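Local coordinates for aerolysin-like protein (Bombina maxima, PDB 6LH8) that is an aerolysin-like, pore-forming-type protein that probably modulates endolysosomes in a toad or regulates a paralog that does so, at residues His43-Thr47 with Gln144-Asn148. Numbering follows the deposited sequence.
Sequences HFDRT and QSGIN
Strand residues Phe44-Thr47 run roughly antiparallel to Gln144-Ile147, 159° apart end to end, and the backbones diverge from 5.8 Å between the CA atoms of Thr47 and Gln144 to 8.3 Å between those of Phe44 and Ile147. Within these residues the only direct main-chain bond is the weak one from Gln144 N to Thr47 O at the close end, and side chains supply the other links. Gln144 lies alongside Thr47 and its OE1 accepts a hydrogen bond from Thr47 N (2.9 Å), which sits above the amide plane; a water bridges the same OE1 to Asp45 O. Arg46 sends an extended chain, CG anti to its backbone N (chi1 170°), across to the opposing main chain. There NE donates a nearly straight bond to Gln144 O (2.8 Å), which lies at the edge of the guanidinium, while Ser145 C and Gly146 N pass beneath one face; a second water links NH2 to that carbonyl. At the wide end Ile147 CD1 rests over the Phe44 ring, 3.5 Å from its centroid, a CH-pi contact. The contact lies at a bulge or short loop in strand 133-154 of the long antiparallel sheet. Strand 41-53 continues pairing with strand 90-100, where the Asp97 carboxylate (OD2) accepts a hydrogen bond from Ile147 N, and Ser145 bonds to Asn118 of strand 110-130 on the other flank.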
ATOM      1  N   HIS A  43       9.366 -14.252  -2.383  1.00 20.86           N
ATOM      2  CA  HIS A  43       8.673 -13.622  -1.273  1.00 23.69           C
ATOM      3  C   HIS A  43       9.003 -12.140  -1.272  1.00 23.09           C
ATOM      4  O   HIS A  43      10.176 -11.768  -1.352  1.00 23.36           O
ATOM      5  CB  HIS A  43       9.093 -14.263   0.061  1.00 24.16           C
ATOM      6  CG  HIS A  43       8.930 -15.754   0.083  1.00 25.85           C
ATOM      7  ND1 HIS A  43       7.878 -16.372   0.720  1.00 31.68           N
ATOM      8  CD2 HIS A  43       9.679 -16.742  -0.461  1.00 26.72           C
ATOM      9  CE1 HIS A  43       7.992 -17.684   0.582  1.00 29.45           C
ATOM     10  NE2 HIS A  43       9.068 -17.933  -0.136  1.00 28.72           N
ATOM     11  N   PHE A  44       7.970 -11.307  -1.188  1.00 23.95           N
ATOM     12  CA  PHE A  44       8.124  -9.861  -1.222  1.00 24.74           C
ATOM     13  C   PHE A  44       7.410  -9.234  -0.034  1.00 27.40           C
ATOM     14  O   PHE A  44       6.394  -9.743   0.444  1.00 26.24           O
ATOM     15  CB  PHE A  44       7.545  -9.251  -2.503  1.00 22.68           C
ATOM     16  CG  PHE A  44       8.152  -9.776  -3.767  1.00 24.01           C
ATOM     17  CD1 PHE A  44       7.628 -10.900  -4.383  1.00 24.00           C
ATOM     18  CD2 PHE A  44       9.202  -9.109  -4.376  1.00 25.95           C
ATOM     19  CE1 PHE A  44       8.176 -11.363  -5.573  1.00 23.83           C
ATOM     20  CE2 PHE A  44       9.745  -9.558  -5.550  1.00 30.46           C
ATOM     21  CZ  PHE A  44       9.238 -10.687  -6.153  1.00 26.39           C
ATOM     22  N   ASP A  45       7.937  -8.110   0.425  1.00 25.32           N
ATOM     23  CA  ASP A  45       7.207  -7.294   1.378  1.00 24.33           C
ATOM     24  C   ASP A  45       6.218  -6.414   0.626  1.00 27.26           C
ATOM     25  O   ASP A  45       6.547  -5.853  -0.422  1.00 28.40           O
ATOM     26  CB  ASP A  45       8.166  -6.427   2.190  1.00 25.78           C
ATOM     27  CG  ASP A  45       8.895  -7.213   3.256  1.00 35.08           C
ATOM     28  OD1 ASP A  45       8.538  -8.391   3.493  1.00 34.13           O
ATOM     29  OD2 ASP A  45       9.824  -6.646   3.859  1.00 44.01           O
ATOM     30  N   ARG A  46       4.997  -6.330   1.150  1.00 29.02           N
ATOM     31  CA  ARG A  46       3.936  -5.497   0.597  1.00 25.53           C
ATOM     32  C   ARG A  46       3.440  -4.584   1.708  1.00 26.84           C
ATOM     33  O   ARG A  46       3.171  -5.051   2.818  1.00 26.84           O
ATOM     34  CB  ARG A  46       2.794  -6.354   0.035  1.00 26.32           C
ATOM     35  CG  ARG A  46       1.558  -5.558  -0.331  1.00 28.51           C
ATOM     36  CD  ARG A  46       0.462  -6.465  -0.867  1.00 24.12           C
ATOM     37  NE  ARG A  46      -0.716  -5.714  -1.270  1.00 23.96           N
ATOM     38  CZ  ARG A  46      -1.908  -6.258  -1.459  1.00 29.96           C
ATOM     39  NH1 ARG A  46      -2.063  -7.560  -1.278  1.00 31.24           N
ATOM     40  NH2 ARG A  46      -2.936  -5.507  -1.828  1.00 30.28           N
ATOM     41  N   THR A  47       3.361  -3.281   1.434  1.00 25.49           N
ATOM     42  CA  THR A  47       2.994  -2.339   2.478  1.00 25.18           C
ATOM     43  C   THR A  47       1.875  -1.422   2.020  1.00 24.51           C
ATOM     44  O   THR A  47       1.699  -1.156   0.823  1.00 24.08           O
ATOM     45  CB  THR A  47       4.168  -1.469   2.916  1.00 24.08           C
ATOM     46  OG1 THR A  47       4.604  -0.683   1.807  1.00 26.62           O
ATOM     47  CG2 THR A  47       5.328  -2.333   3.416  1.00 26.38           C
ATOM     48  N   GLN A 144       0.402  -0.466  -1.978  1.00 24.37           N
ATOM     49  CA  GLN A 144       1.007  -1.378  -2.935  1.00 23.48           C
ATOM     50  C   GLN A 144       0.080  -2.570  -3.113  1.00 22.55           C
ATOM     51  O   GLN A 144      -0.440  -3.108  -2.128  1.00 23.82           O
ATOM     52  CB  GLN A 144       2.379  -1.872  -2.453  1.00 22.92           C
ATOM     53  CG  GLN A 144       3.380  -0.783  -2.072  1.00 27.25           C
ATOM     54  CD  GLN A 144       4.699  -1.361  -1.603  1.00 28.47           C
ATOM     55  OE1 GLN A 144       4.739  -2.449  -1.028  1.00 27.61           O
ATOM     56  NE2 GLN A 144       5.793  -0.636  -1.846  1.00 29.44           N
ATOM     57  N   SER A 145      -0.132  -2.979  -4.357  1.00 22.71           N
ATOM     58  CA  SER A 145      -0.927  -4.159  -4.655  1.00 24.55           C
ATOM     59  C   SER A 145      -0.080  -5.426  -4.560  1.00 25.37           C
ATOM     60  O   SER A 145       1.138  -5.384  -4.375  1.00 22.72           O
ATOM     61  CB  SER A 145      -1.522  -4.056  -6.051  1.00 23.13           C
ATOM     62  OG  SER A 145      -0.547  -4.411  -7.030  1.00 25.70           O
ATOM     63  N   GLY A 146      -0.752  -6.572  -4.686  1.00 25.40           N
ATOM     64  CA  GLY A 146      -0.044  -7.821  -4.893  1.00 23.55           C
ATOM     65  C   GLY A 146       0.718  -7.819  -6.204  1.00 23.75           C
ATOM     66  O   GLY A 146       0.409  -7.076  -7.141  1.00 23.36           O
ATOM     67  N   ILE A 147       1.751  -8.639  -6.253  1.00 18.12           N
ATOM     68  CA  ILE A 147       2.650  -8.683  -7.399  1.00 19.20           C
ATOM     69  C   ILE A 147       2.124  -9.680  -8.424  1.00 22.81           C
ATOM     70  O   ILE A 147       1.677 -10.781  -8.075  1.00 24.93           O
ATOM     71  CB  ILE A 147       4.075  -9.037  -6.941  1.00 19.72           C
ATOM     72  CG1 ILE A 147       4.711  -7.782  -6.332  1.00 21.74           C
ATOM     73  CG2 ILE A 147       4.908  -9.601  -8.097  1.00 21.88           C
ATOM     74  CD1 ILE A 147       6.059  -8.003  -5.761  1.00 24.38           C
ATOM     75  N   ASN A 148       2.179  -9.288  -9.692  1.00 21.62           N
ATOM     76  CA  ASN A 148       1.903 -10.174 -10.811  1.00 28.17           C
ATOM     77  C   ASN A 148       3.205 -10.627 -11.459  1.00 28.72           C
ATOM     78  O   ASN A 148       4.123  -9.827 -11.654  1.00 24.22           O
ATOM     79  CB  ASN A 148       1.036  -9.479 -11.858  1.00 30.21           C
ATOM     80  CG  ASN A 148       0.792 -10.355 -13.058  1.00 36.17           C
ATOM     81  OD1 ASN A 148       1.489 -10.258 -14.074  1.00 34.67           O
ATOM     82  ND2 ASN A 148      -0.175 -11.262 -12.932  1.00 38.70           N
TER
HETATM   83  O   HOH W   1       7.236  -3.001   0.223  1.00 30.68           O
HETATM   84  O   HOH W   2      -3.416  -2.648  -1.540  1.00 34.95           O